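Competence/damage-inducible protein CinA (PDB 2A9S) is of unknown function but belongs to the CinA family of competence- and damage-inducible proteins, some relatives of which probably act as nicotinamide mononucleotide deamidases. Local coordinates at residues G37-A42 and R156-M161; R15-D20 and E160-L165; D9-A14 and T44-S49; G108-G113 and E149-T154; Y60-K65 and F79-R84. One frame throughout, in Å; residues are numbered along the deposited sequence.

How the contacts relate
Contacts 1, 2 and 4 lie along helix 147-167, in the order 4, 1, 2 from its N-terminal part onward. Contact 2 adds helix 8-24, which contact 3 then joins to the loop 44-49. Contacts 1, 2 and 3 form a compact group with centres about 9 to 10 Å apart, touching one another; the salt bridge R156 to D9 links contacts 1 and 3. Contact 4 touches contact 1 where L38 meets R151. Contact 5 is far from contact 2, centres about 26 Å apart, but touches contact 4 (centres about 15 Å apart) where V82 packs on I109. Contacts 1, 3, 4 and 5 also reach the second subunit; no ligand marks a pocket.

Contact 1: G37-A42 and R156-M161; sequences GLIAGA and RTALEM
A158 is the first residue of segment 156-161 to meet the other helix: its methyl faces 37-42 and takes the end of I39, with I39 CD1 only 3.5 Å from A158 CB. That reach follows from the shape of I39. Its CG1 is anti to the carbonyl carbon (chi1 -60°) and CD1 continues in an extended line, so the long branch spans the gap between the helices while the shorter CG2 branch is left for L159. L159 comes next. Its side chain leaves the backbone obliquely but ends closer to 37-42, running past I39 in the opposite direction; L159 CD2 lies 4.1 Å from I39 CG2. The other methyl, CD1, reaches A42, whose CB is 4.4 Å away. All three contacts are between hydrocarbon groups, and no hydrogen bond joins the segments, which cross at -62° with their axes 10.3 Å apart at closest approach. The seam is buried near the centre of the chain. A158 also rests on V104 and L126 of the sheet, I39 on V106 of strand 102-108, and L159 on L13 and I17 of helix 8-24, so that helices 38-43, 147-167 and 8-24 pack together over the strands.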
# COMPACT_ATOMS: atom_id res chain seq x y z
N GLY A 37 2.68 -2.43 -1.70
CA GLY A 37 2.20 -1.80 -0.46
C GLY A 37 3.07 -2.11 0.76
O GLY A 37 2.84 -1.53 1.82
N LEU A 38 4.04 -3.02 0.62
CA LEU A 38 4.89 -3.41 1.76
C LEU A 38 5.82 -2.31 2.24
O LEU A 38 6.27 -2.38 3.37
CB LEU A 38 5.72 -4.66 1.45
CG LEU A 38 4.91 -5.92 1.14
CD1 LEU A 38 5.85 -7.12 0.84
CD2 LEU A 38 3.95 -6.21 2.31
N ILE A 39 6.11 -1.30 1.40
CA ILE A 39 6.96 -0.21 1.90
C ILE A 39 6.15 0.62 2.91
O ILE A 39 6.63 0.86 4.05
CB ILE A 39 7.54 0.71 0.77
CG1 ILE A 39 8.40 -0.10 -0.22
CG2 ILE A 39 8.35 1.86 1.43
CD1 ILE A 39 8.91 0.73 -1.35
N ALA A 40 4.96 1.09 2.50
CA ALA A 40 4.03 1.73 3.45
C ALA A 40 3.75 0.79 4.62
O ALA A 40 3.69 1.25 5.77
CB ALA A 40 2.74 2.16 2.76
N GLY A 41 3.61 -0.52 4.34
CA GLY A 41 3.35 -1.53 5.37
C GLY A 41 4.45 -1.52 6.44
O GLY A 41 4.19 -1.45 7.65
N ALA A 42 5.69 -1.56 5.98
CA ALA A 42 6.84 -1.54 6.88
C ALA A 42 6.91 -0.26 7.71
O ALA A 42 7.09 -0.33 8.91
CB ALA A 42 8.14 -1.80 6.12
N ARG A 156 13.86 -2.86 1.95
CA ARG A 156 15.10 -2.45 2.60
C ARG A 156 15.78 -1.26 1.86
O ARG A 156 16.06 -0.19 2.44
CB ARG A 156 16.06 -3.63 2.71
CG ARG A 156 17.41 -3.20 3.37
CD ARG A 156 18.37 -4.36 3.52
NE ARG A 156 17.83 -5.38 4.40
CZ ARG A 156 17.42 -6.57 3.98
NH1 ARG A 156 17.54 -6.90 2.70
NH2 ARG A 156 16.90 -7.45 4.86
N THR A 157 16.03 -1.44 0.57
CA THR A 157 16.73 -0.39 -0.18
C THR A 157 15.92 0.92 -0.19
O THR A 157 16.50 2.00 -0.06
CB THR A 157 17.02 -0.85 -1.61
OG1 THR A 157 17.72 -2.11 -1.57
CG2 THR A 157 17.86 0.21 -2.37
N ALA A 158 14.59 0.81 -0.35
CA ALA A 158 13.68 1.97 -0.34
C ALA A 158 13.85 2.78 0.96
O ALA A 158 13.97 4.02 0.94
CB ALA A 158 12.25 1.47 -0.49
N LEU A 159 13.89 2.06 2.08
CA LEU A 159 14.03 2.71 3.39
C LEU A 159 15.41 3.35 3.56
O LEU A 159 15.50 4.48 4.05
CB LEU A 159 13.69 1.72 4.53
CG LEU A 159 12.24 1.16 4.47
CD1 LEU A 159 12.03 0.28 5.69
CD2 LEU A 159 11.13 2.24 4.38
N GLU A 160 16.45 2.65 3.12
CA GLU A 160 17.82 3.19 3.08
C GLU A 160 17.89 4.51 2.32
O GLU A 160 18.50 5.49 2.80
CB GLU A 160 18.79 2.17 2.46
CG GLU A 160 19.01 0.97 3.39
CD GLU A 160 19.78 -0.17 2.70
OE1 GLU A 160 19.96 -0.13 1.46
OE2 GLU A 160 20.21 -1.10 3.42
N MET A 161 17.22 4.56 1.17
CA MET A 161 17.18 5.76 0.35
C MET A 161 16.43 6.93 0.96
O MET A 161 16.88 8.09 0.82
CB MET A 161 16.63 5.44 -1.04
CG MET A 161 17.55 4.54 -1.86
SD MET A 161 16.76 3.97 -3.38
CE MET A 161 16.52 5.50 -4.30

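Contact 2: R15-D20 and E160-L165; sequences RRIITD and EMLIAL
R16 lays one face of its guanidinium over the CG2 methyl of I163, which sits 3.5 Å from R16 CZ, above the centre of the plane. The approach depends on an extended arginine: CG points away from the backbone N (chi1 165°) and the chain stays stretched through NE, meeting the isoleucine at about a right angle. On the way R16 CG and CD pass the other end of the same residue, I163 CD1, each at 4.0 Å. At the guanidinium edge, in its plane, D20 OD2 accepts from R16 NE in a weak but nearly straight (170°) salt-bridge hydrogen bond of 3.3 Å. One turn of helix separates the two, and the bond may help to hold the flat group over I163.

Deeper in the interface I17 meets I163 through their CG1 atoms, 3.6 Å apart, and sends its CD1 on to L162, where I17 CD1 lies 4.0 Å from L162 CB. This is the packing of two nearly parallel helices, the N-terminal 8-24 and the C-terminal 147-167, whose segments run 29° from parallel with axes 10.0 Å apart. L162 also packs on F102 and V104 of strand 102-108, and I163 touches L13 of helix 8-24. The chemistry grades from aliphatic on the buried side to amphipathic at the solvent-facing edge, where arginine offers flat face and methylenes to isoleucine and its charge is probably partly balanced by D20.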
# COMPACT_ATOMS: atom_id res chain seq x y z
N ARG A 15 11.89 2.24 11.84
CA ARG A 15 11.89 2.91 13.14
C ARG A 15 12.76 4.15 13.08
O ARG A 15 12.37 5.18 13.63
CB ARG A 15 12.41 1.97 14.25
CG ARG A 15 12.04 2.47 15.67
CD ARG A 15 12.19 1.37 16.72
NE ARG A 15 11.32 0.21 16.45
CZ ARG A 15 10.01 0.17 16.69
NH1 ARG A 15 9.32 -0.94 16.40
NH2 ARG A 15 9.36 1.20 17.21
N ARG A 16 13.92 4.06 12.40
CA ARG A 16 14.84 5.20 12.25
C ARG A 16 14.15 6.36 11.51
O ARG A 16 14.23 7.52 11.93
CB ARG A 16 16.16 4.79 11.56
CG ARG A 16 16.95 6.00 11.10
CD ARG A 16 18.42 5.73 10.95
NE ARG A 16 19.12 6.97 10.60
CZ ARG A 16 20.34 7.00 10.07
NH1 ARG A 16 20.98 5.87 9.83
NH2 ARG A 16 20.91 8.17 9.76
N ILE A 17 13.43 6.03 10.45
CA ILE A 17 12.74 7.04 9.66
C ILE A 17 11.68 7.76 10.52
O ILE A 17 11.62 9.00 10.53
CB ILE A 17 12.13 6.44 8.40
CG1 ILE A 17 13.27 6.02 7.43
CG2 ILE A 17 11.17 7.42 7.73
CD1 ILE A 17 12.81 5.00 6.36
N ILE A 18 10.85 6.99 11.24
CA ILE A 18 9.79 7.60 12.05
C ILE A 18 10.45 8.45 13.14
O ILE A 18 10.02 9.59 13.38
CB ILE A 18 8.84 6.54 12.65
CG1 ILE A 18 8.19 5.67 11.55
CG2 ILE A 18 7.77 7.18 13.51
CD1 ILE A 18 7.57 6.42 10.39
N THR A 19 11.51 7.92 13.75
CA THR A 19 12.17 8.60 14.85
C THR A 19 12.81 9.94 14.40
O THR A 19 12.68 10.95 15.07
CB THR A 19 13.18 7.67 15.53
OG1 THR A 19 12.51 6.46 15.95
CG2 THR A 19 13.76 8.35 16.75
N ASP A 20 13.47 9.91 13.24
CA ASP A 20 14.15 11.08 12.69
C ASP A 20 13.17 12.12 12.14
O ASP A 20 13.33 13.33 12.38
CB ASP A 20 15.14 10.66 11.59
CG ASP A 20 16.50 10.20 12.15
OD1 ASP A 20 16.81 10.42 13.35
OD2 ASP A 20 17.28 9.64 11.35
N GLU A 160 16.45 2.65 3.12
CA GLU A 160 17.82 3.19 3.08
C GLU A 160 17.89 4.51 2.32
O GLU A 160 18.50 5.49 2.80
CB GLU A 160 18.79 2.17 2.46
CG GLU A 160 19.01 0.97 3.39
CD GLU A 160 19.78 -0.17 2.70
OE1 GLU A 160 19.96 -0.13 1.46
OE2 GLU A 160 20.21 -1.10 3.42
N MET A 161 17.22 4.56 1.17
CA MET A 161 17.18 5.76 0.35
C MET A 161 16.43 6.93 0.96
O MET A 161 16.88 8.09 0.82
CB MET A 161 16.63 5.44 -1.04
CG MET A 161 17.55 4.54 -1.86
SD MET A 161 16.76 3.97 -3.38
CE MET A 161 16.52 5.50 -4.30
N LEU A 162 15.30 6.68 1.62
CA LEU A 162 14.59 7.74 2.35
C LEU A 162 15.52 8.38 3.40
O LEU A 162 15.60 9.62 3.52
CB LEU A 162 13.33 7.20 3.03
CG LEU A 162 12.14 7.05 2.10
CD1 LEU A 162 10.97 6.35 2.88
CD2 LEU A 162 11.72 8.40 1.56
N ILE A 163 16.23 7.53 4.15
CA ILE A 163 17.20 8.03 5.12
C ILE A 163 18.26 8.89 4.45
O ILE A 163 18.54 10.00 4.91
CB ILE A 163 17.84 6.90 5.94
CG1 ILE A 163 16.77 6.23 6.80
CG2 ILE A 163 19.03 7.44 6.82
CD1 ILE A 163 17.09 4.79 7.26
N ALA A 164 18.81 8.40 3.33
CA ALA A 164 19.86 9.13 2.60
C ALA A 164 19.37 10.46 2.05
O ALA A 164 20.10 11.48 2.12
CB ALA A 164 20.43 8.27 1.48
N LEU A 165 18.15 10.47 1.50
CA LEU A 165 17.55 11.68 0.95
C LEU A 165 17.36 12.72 2.04
O LEU A 165 17.63 13.90 1.81
CB LEU A 165 16.22 11.39 0.25
CG LEU A 165 15.52 12.56 -0.47
CD1 LEU A 165 16.24 12.94 -1.75
CD2 LEU A 165 14.06 12.17 -0.77

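Contact 3: D9-A14 and T44-S49; sequences DIEELA and TEIAGS
A14 and I46 carry the apolar part of this contact: the methyl of A14 faces the loop and lies 3.8 Å from I46 CG1. The same isoleucine bends its terminal methyl back along helix 8-24, a course set by two successive turns of its long branch (chi1 -49°, chi2 -61°). There I46 CD1 rests 3.8 Å from the backbone oxygen E11 O and 4.1 Å from E11 CG, the aliphatic part of the glutamate. One side chain of the loop therefore spans nearly one turn of the helix, using only the carbon atoms of the isoleucine, against A14 CB, E11 CG and E11 O, with no hydrogen bond between the segments. R15 and I18 further along helix 8-24 also pack on I46.

I46 opens a type II beta turn that runs to S49, in the connection between helix 38-43 and strand 53-59. G48 takes the third position of the turn, with a positive phi. Hydrogen bonding here is internal to the loop: I46 O accepts S49 N at 2.9 Å, the closing bond of the turn, and S49 OG at 2.8 Å. S49 thus supplies two donors to this oxygen, the hydroxyl lying in the carbonyl plane with a C=O...donor angle of 155°.

Charged groups lie at the border. E11 turns its carboxylate to R15 in a salt bridge, and E11 OE1 stays 6.2 Å from E45 OE1, like charges whose repulsion is probably eased by R15 on one side and R151 of the second subunit on the other. E45 is also bonded to T148 of that subunit.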
# COMPACT_ATOMS: atom_id res chain seq x y z
N ASP A 9 16.10 -5.91 10.59
CA ASP A 9 16.80 -4.77 10.06
C ASP A 9 15.87 -3.80 9.30
O ASP A 9 16.06 -2.58 9.40
CB ASP A 9 18.06 -5.17 9.28
CG ASP A 9 17.75 -5.62 7.86
OD1 ASP A 9 16.96 -6.58 7.67
OD2 ASP A 9 18.34 -5.02 6.94
N ILE A 10 14.86 -4.34 8.59
CA ILE A 10 13.84 -3.52 7.91
C ILE A 10 13.01 -2.74 8.93
O ILE A 10 12.82 -1.51 8.79
CB ILE A 10 12.94 -4.35 6.98
CG1 ILE A 10 13.77 -4.85 5.76
CG2 ILE A 10 11.67 -3.56 6.58
CD1 ILE A 10 12.98 -5.80 4.83
N GLU A 11 12.54 -3.44 9.97
CA GLU A 11 11.88 -2.77 11.09
C GLU A 11 12.76 -1.68 11.75
O GLU A 11 12.26 -0.56 12.03
CB GLU A 11 11.44 -3.78 12.11
CG GLU A 11 10.54 -3.19 13.13
CD GLU A 11 10.33 -4.12 14.28
OE1 GLU A 11 10.30 -5.36 14.04
OE2 GLU A 11 10.20 -3.61 15.42
N GLU A 12 14.05 -1.98 11.96
CA GLU A 12 15.03 -0.98 12.45
C GLU A 12 15.06 0.26 11.55
O GLU A 12 15.04 1.42 12.04
CB GLU A 12 16.46 -1.59 12.56
CG GLU A 12 17.51 -0.72 13.30
CD GLU A 12 18.98 -1.29 13.37
OE1 GLU A 12 19.46 -2.06 12.47
OE2 GLU A 12 19.68 -0.91 14.36
N LEU A 13 15.11 0.03 10.23
CA LEU A 13 15.18 1.16 9.29
C LEU A 13 13.89 2.00 9.34
O LEU A 13 13.96 3.24 9.39
CB LEU A 13 15.48 0.69 7.85
CG LEU A 13 16.89 0.13 7.53
CD1 LEU A 13 16.78 -0.67 6.22
CD2 LEU A 13 17.93 1.23 7.41
N ALA A 14 12.74 1.33 9.35
CA ALA A 14 11.45 2.02 9.46
C ALA A 14 11.41 2.84 10.75
O ALA A 14 10.99 4.02 10.76
CB ALA A 14 10.29 0.99 9.38
N THR A 44 4.48 1.65 8.59
CA THR A 44 3.34 1.80 9.49
C THR A 44 3.32 0.68 10.54
O THR A 44 2.42 0.63 11.38
CB THR A 44 2.02 1.90 8.74
OG1 THR A 44 1.85 0.76 7.92
CG2 THR A 44 1.99 3.14 7.82
N GLU A 45 4.32 -0.20 10.53
CA GLU A 45 4.54 -1.11 11.68
C GLU A 45 4.97 -0.34 12.96
O GLU A 45 4.78 -0.82 14.09
CB GLU A 45 5.58 -2.18 11.32
CG GLU A 45 4.98 -3.32 10.48
CD GLU A 45 3.98 -4.16 11.29
OE1 GLU A 45 4.41 -4.93 12.22
OE2 GLU A 45 2.78 -4.08 10.98
N ILE A 46 5.50 0.86 12.78
CA ILE A 46 6.06 1.67 13.86
C ILE A 46 5.02 2.57 14.55
O ILE A 46 4.34 3.39 13.90
CB ILE A 46 7.22 2.51 13.31
CG1 ILE A 46 8.21 1.63 12.50
CG2 ILE A 46 7.87 3.36 14.43
CD1 ILE A 46 8.85 0.51 13.26
N ALA A 47 4.88 2.40 15.86
CA ALA A 47 4.00 3.28 16.62
C ALA A 47 4.52 4.72 16.50
O ALA A 47 5.73 4.97 16.61
CB ALA A 47 3.89 2.84 18.07
N GLY A 48 3.61 5.64 16.22
CA GLY A 48 3.97 7.03 15.90
C GLY A 48 4.10 7.32 14.42
O GLY A 48 4.25 8.47 14.01
N SER A 49 4.03 6.27 13.59
CA SER A 49 4.15 6.46 12.14
C SER A 49 3.09 7.39 11.49
O SER A 49 3.32 7.97 10.43
CB SER A 49 4.22 5.12 11.43
OG SER A 49 3.05 4.37 11.62

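Contact 4: G108-G113 and E149-T154; sequences GIAGPG and EIRLAT
A110 packs on I150 and R151 in a buried loop-on-helix contact, where the connection leaving strand 102-108 passes beside the N-terminal part of helix 147-167. The closest approach is between a carbonyl and a methyl: I150 CD1 lies 3.3 Å from A110 O, a tight fit. The isoleucine lies along the loop backbone, its two branches touching it at successive points. CG1 leads CD1 to that oxygen, while I150 CG2 sits 3.9 Å from A110 CA and 4.0 Å from I109 O. The methyl of A110 meets the next side chain of the helix, with A110 CB 3.9 Å from R151 CG and 4.1 Å from R151 CD. Only the methylenes of the arginine touch the loop. Its chain bends at chi3 (52°), and its guanidinium goes elsewhere, to C34 O in the same chain and to E45 and T44 of the second subunit.

On the helix itself I150 O receives both T154 N and T154 OG1, from opposite faces of the carbonyl plane, the hydroxyl at 2.9 Å. Further along the loop, G111 O is held by R147 and a cis peptide bond precedes P112, which packs on A47 of the second subunit.

With G108 closing the strand and G111 and G113 beyond it, this is a glycine-rich connection at the C-terminal end of a parallel strand; the same helix also meets C34 and T35, which follow strand 28-32, through R151 and T154. Such strand ends are where alpha/beta proteins commonly form their binding sites, although no ligand is bound to identify one here.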
# COMPACT_ATOMS: atom_id res chain seq x y z
N GLY A 108 9.71 -2.72 -10.38
CA GLY A 108 10.64 -3.84 -10.66
C GLY A 108 9.95 -5.13 -11.00
O GLY A 108 8.71 -5.16 -11.16
N ILE A 109 10.76 -6.20 -11.10
CA ILE A 109 10.28 -7.52 -11.47
C ILE A 109 10.53 -8.49 -10.32
O ILE A 109 11.66 -8.94 -10.13
CB ILE A 109 10.99 -8.05 -12.74
CG1 ILE A 109 10.83 -7.02 -13.86
CG2 ILE A 109 10.40 -9.40 -13.11
CD1 ILE A 109 11.75 -7.26 -15.08
N ALA A 110 9.49 -8.78 -9.55
CA ALA A 110 9.64 -9.67 -8.38
C ALA A 110 9.64 -11.15 -8.80
O ALA A 110 10.12 -12.02 -8.06
CB ALA A 110 8.58 -9.38 -7.29
N GLY A 111 9.14 -11.42 -10.00
CA GLY A 111 9.04 -12.78 -10.49
C GLY A 111 7.98 -13.57 -9.74
O GLY A 111 7.28 -13.03 -8.85
N PRO A 112 7.87 -14.88 -10.05
CA PRO A 112 8.75 -15.72 -10.86
C PRO A 112 8.72 -15.38 -12.37
O PRO A 112 9.74 -15.57 -13.06
CB PRO A 112 8.19 -17.13 -10.59
CG PRO A 112 6.75 -16.89 -10.38
CD PRO A 112 6.72 -15.65 -9.54
N GLY A 113 7.62 -14.81 -12.86
CA GLY A 113 7.49 -14.54 -14.29
C GLY A 113 7.94 -13.16 -14.73
O GLY A 113 8.02 -12.24 -13.92
N GLU A 149 11.46 -12.61 -1.33
CA GLU A 149 12.85 -12.16 -1.15
C GLU A 149 13.19 -10.84 -1.88
O GLU A 149 13.78 -9.93 -1.28
CB GLU A 149 13.82 -13.28 -1.55
CG GLU A 149 13.72 -14.50 -0.63
CD GLU A 149 12.60 -15.54 -0.98
OE1 GLU A 149 11.66 -15.30 -1.77
OE2 GLU A 149 12.66 -16.67 -0.42
N ILE A 150 12.78 -10.73 -3.15
CA ILE A 150 12.99 -9.50 -3.94
C ILE A 150 12.17 -8.33 -3.38
O ILE A 150 12.66 -7.21 -3.28
CB ILE A 150 12.68 -9.74 -5.46
CG1 ILE A 150 13.73 -10.68 -6.08
CG2 ILE A 150 12.62 -8.41 -6.24
CD1 ILE A 150 13.29 -11.40 -7.35
N ARG A 151 10.92 -8.61 -3.02
CA ARG A 151 10.06 -7.59 -2.42
C ARG A 151 10.65 -7.03 -1.12
O ARG A 151 10.71 -5.81 -0.90
CB ARG A 151 8.64 -8.13 -2.25
CG ARG A 151 7.94 -8.23 -3.62
CD ARG A 151 6.81 -9.29 -3.60
NE ARG A 151 5.83 -9.17 -2.53
CZ ARG A 151 4.71 -8.44 -2.59
NH1 ARG A 151 4.45 -7.64 -3.65
NH2 ARG A 151 3.86 -8.51 -1.58
N LEU A 152 11.13 -7.93 -0.26
CA LEU A 152 11.69 -7.47 1.01
C LEU A 152 13.02 -6.74 0.77
O LEU A 152 13.30 -5.73 1.43
CB LEU A 152 11.84 -8.62 2.01
CG LEU A 152 10.48 -9.16 2.49
CD1 LEU A 152 10.71 -10.39 3.34
CD2 LEU A 152 9.69 -8.07 3.24
N ALA A 153 13.83 -7.24 -0.16
CA ALA A 153 15.09 -6.58 -0.52
C ALA A 153 14.81 -5.16 -1.02
O ALA A 153 15.53 -4.19 -0.66
CB ALA A 153 15.80 -7.38 -1.64
N THR A 154 13.74 -5.03 -1.80
CA THR A 154 13.32 -3.71 -2.29
C THR A 154 12.89 -2.77 -1.16
O THR A 154 13.27 -1.57 -1.14
CB THR A 154 12.21 -3.84 -3.38
OG1 THR A 154 12.73 -4.59 -4.49
CG2 THR A 154 11.75 -2.44 -3.91

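Contact 5: Y60-K65 and F79-R84; sequences YTNDAK and FGAVSR
N62 and K65 share a first torsion that swings CG to the far side from the carbonyl carbon (chi1 -78° and -65°), which turns the two side chains, nearly one helical turn apart, to the same small partner, A81. The amide of N62 comes oxygen first: N62 OD1 is 3.4 Å from A81 CB, whereas its ND2 stays 4.2 Å from that methyl. K65 runs extended as far as CE, which lies 4.2 Å from A81 CB, and only then bends (chi4 70°). The bend carries NZ to S33 OG and T59 O, so the lysine meets the loop by a methylene and spends its amino group on other parts of the chain.

Helix caps flank the contact on both segments. T61 is the N-cap of helix 62-69; A64 N donates to T61 OG1 at 3.1 Å. Across from it, G80, with positive phi, is the first residue to leave the helical conformation after helix 73-79, and S83 is the N-cap of helix 84-96, its OG bonded to G80 O at 3.0 Å and to T86 N. The donor is tilted from the G80 carbonyl plane. A81 therefore projects from a short link between two helices, and its backbone oxygen is bonded to T107 at the end of strand 102-108. On the second subunit, R55 packs against D63 and A64.

No hydrogen bond crosses between the segments. A methyl is set against an amide oxygen and a lysine methylene, so the contact itself is van der Waals packing, while the charge of K65 is directed to S33 OG and T59 O outside it.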
# COMPACT_ATOMS: atom_id res chain seq x y z
N TYR A 60 -0.07 -0.95 -9.33
CA TYR A 60 0.32 -2.29 -9.69
C TYR A 60 0.22 -2.45 -11.19
O TYR A 60 0.98 -3.21 -11.78
CB TYR A 60 -0.54 -3.34 -8.92
CG TYR A 60 0.25 -4.62 -8.65
CD1 TYR A 60 1.47 -4.57 -7.93
CD2 TYR A 60 -0.17 -5.87 -9.15
CE1 TYR A 60 2.24 -5.73 -7.69
CE2 TYR A 60 0.60 -7.05 -8.90
CZ TYR A 60 1.80 -6.96 -8.18
OH TYR A 60 2.57 -8.08 -7.93
N THR A 61 -0.70 -1.71 -11.82
CA THR A 61 -0.84 -1.66 -13.29
C THR A 61 -0.31 -0.39 -13.96
O THR A 61 -0.13 0.66 -13.33
CB THR A 61 -2.34 -1.72 -13.69
OG1 THR A 61 -3.03 -0.64 -13.04
CG2 THR A 61 -2.98 -3.03 -13.30
N ASN A 62 -0.10 -0.47 -15.26
CA ASN A 62 0.23 0.73 -16.05
C ASN A 62 -0.84 1.84 -16.07
O ASN A 62 -0.50 3.03 -16.06
CB ASN A 62 0.69 0.34 -17.46
CG ASN A 62 2.14 -0.15 -17.48
OD1 ASN A 62 2.74 -0.45 -16.43
ND2 ASN A 62 2.70 -0.23 -18.67
N ASP A 63 -2.12 1.44 -16.12
CA ASP A 63 -3.25 2.37 -15.94
C ASP A 63 -3.09 3.15 -14.62
O ASP A 63 -3.18 4.38 -14.58
CB ASP A 63 -4.58 1.61 -15.87
CG ASP A 63 -4.98 0.94 -17.20
OD1 ASP A 63 -4.83 1.55 -18.28
OD2 ASP A 63 -5.53 -0.19 -17.13
N ALA A 64 -2.84 2.42 -13.53
CA ALA A 64 -2.68 3.07 -12.23
C ALA A 64 -1.51 4.10 -12.22
O ALA A 64 -1.66 5.19 -11.67
CB ALA A 64 -2.52 2.03 -11.13
N LYS A 65 -0.37 3.74 -12.84
CA LYS A 65 0.80 4.64 -12.89
C LYS A 65 0.42 5.96 -13.58
O LYS A 65 0.69 7.05 -13.07
CB LYS A 65 2.01 3.99 -13.58
CG LYS A 65 2.58 2.77 -12.82
CD LYS A 65 3.67 2.10 -13.64
CE LYS A 65 4.28 0.95 -12.88
NZ LYS A 65 3.40 -0.23 -12.70
N PHE A 79 10.30 3.48 -22.51
CA PHE A 79 11.27 2.97 -21.52
C PHE A 79 10.79 1.73 -20.75
O PHE A 79 11.61 0.99 -20.21
CB PHE A 79 11.70 4.10 -20.58
CG PHE A 79 12.35 5.27 -21.29
CD1 PHE A 79 13.66 5.17 -21.76
CD2 PHE A 79 11.64 6.45 -21.52
CE1 PHE A 79 14.27 6.24 -22.42
CE2 PHE A 79 12.23 7.53 -22.18
CZ PHE A 79 13.56 7.42 -22.63
N GLY A 80 9.48 1.51 -20.71
CA GLY A 80 8.89 0.37 -20.01
C GLY A 80 8.47 0.79 -18.61
O GLY A 80 8.91 1.84 -18.12
N ALA A 81 7.63 -0.02 -17.98
CA ALA A 81 7.17 0.20 -16.61
C ALA A 81 8.35 0.07 -15.67
O ALA A 81 8.45 0.81 -14.69
CB ALA A 81 6.07 -0.79 -16.24
N VAL A 82 9.24 -0.87 -15.98
CA VAL A 82 10.47 -1.08 -15.20
C VAL A 82 11.63 -0.33 -15.85
O VAL A 82 12.33 -0.84 -16.76
CB VAL A 82 10.81 -2.58 -15.03
CG1 VAL A 82 12.12 -2.76 -14.21
CG2 VAL A 82 9.66 -3.31 -14.37
N SER A 83 11.85 0.90 -15.39
CA SER A 83 12.89 1.77 -15.96
C SER A 83 13.21 2.90 -14.99
O SER A 83 12.40 3.26 -14.13
CB SER A 83 12.42 2.34 -17.32
OG SER A 83 11.38 3.31 -17.19
N ARG A 84 14.39 3.48 -15.16
CA ARG A 84 14.79 4.66 -14.41
C ARG A 84 13.76 5.78 -14.62
O ARG A 84 13.32 6.42 -13.66
CB ARG A 84 16.20 5.07 -14.87
CG ARG A 84 16.70 6.36 -14.28
CD ARG A 84 17.92 6.86 -15.05
NE ARG A 84 18.30 8.17 -14.53
CZ ARG A 84 17.90 9.33 -15.05
NH1 ARG A 84 17.12 9.35 -16.13
NH2 ARG A 84 18.29 10.47 -14.49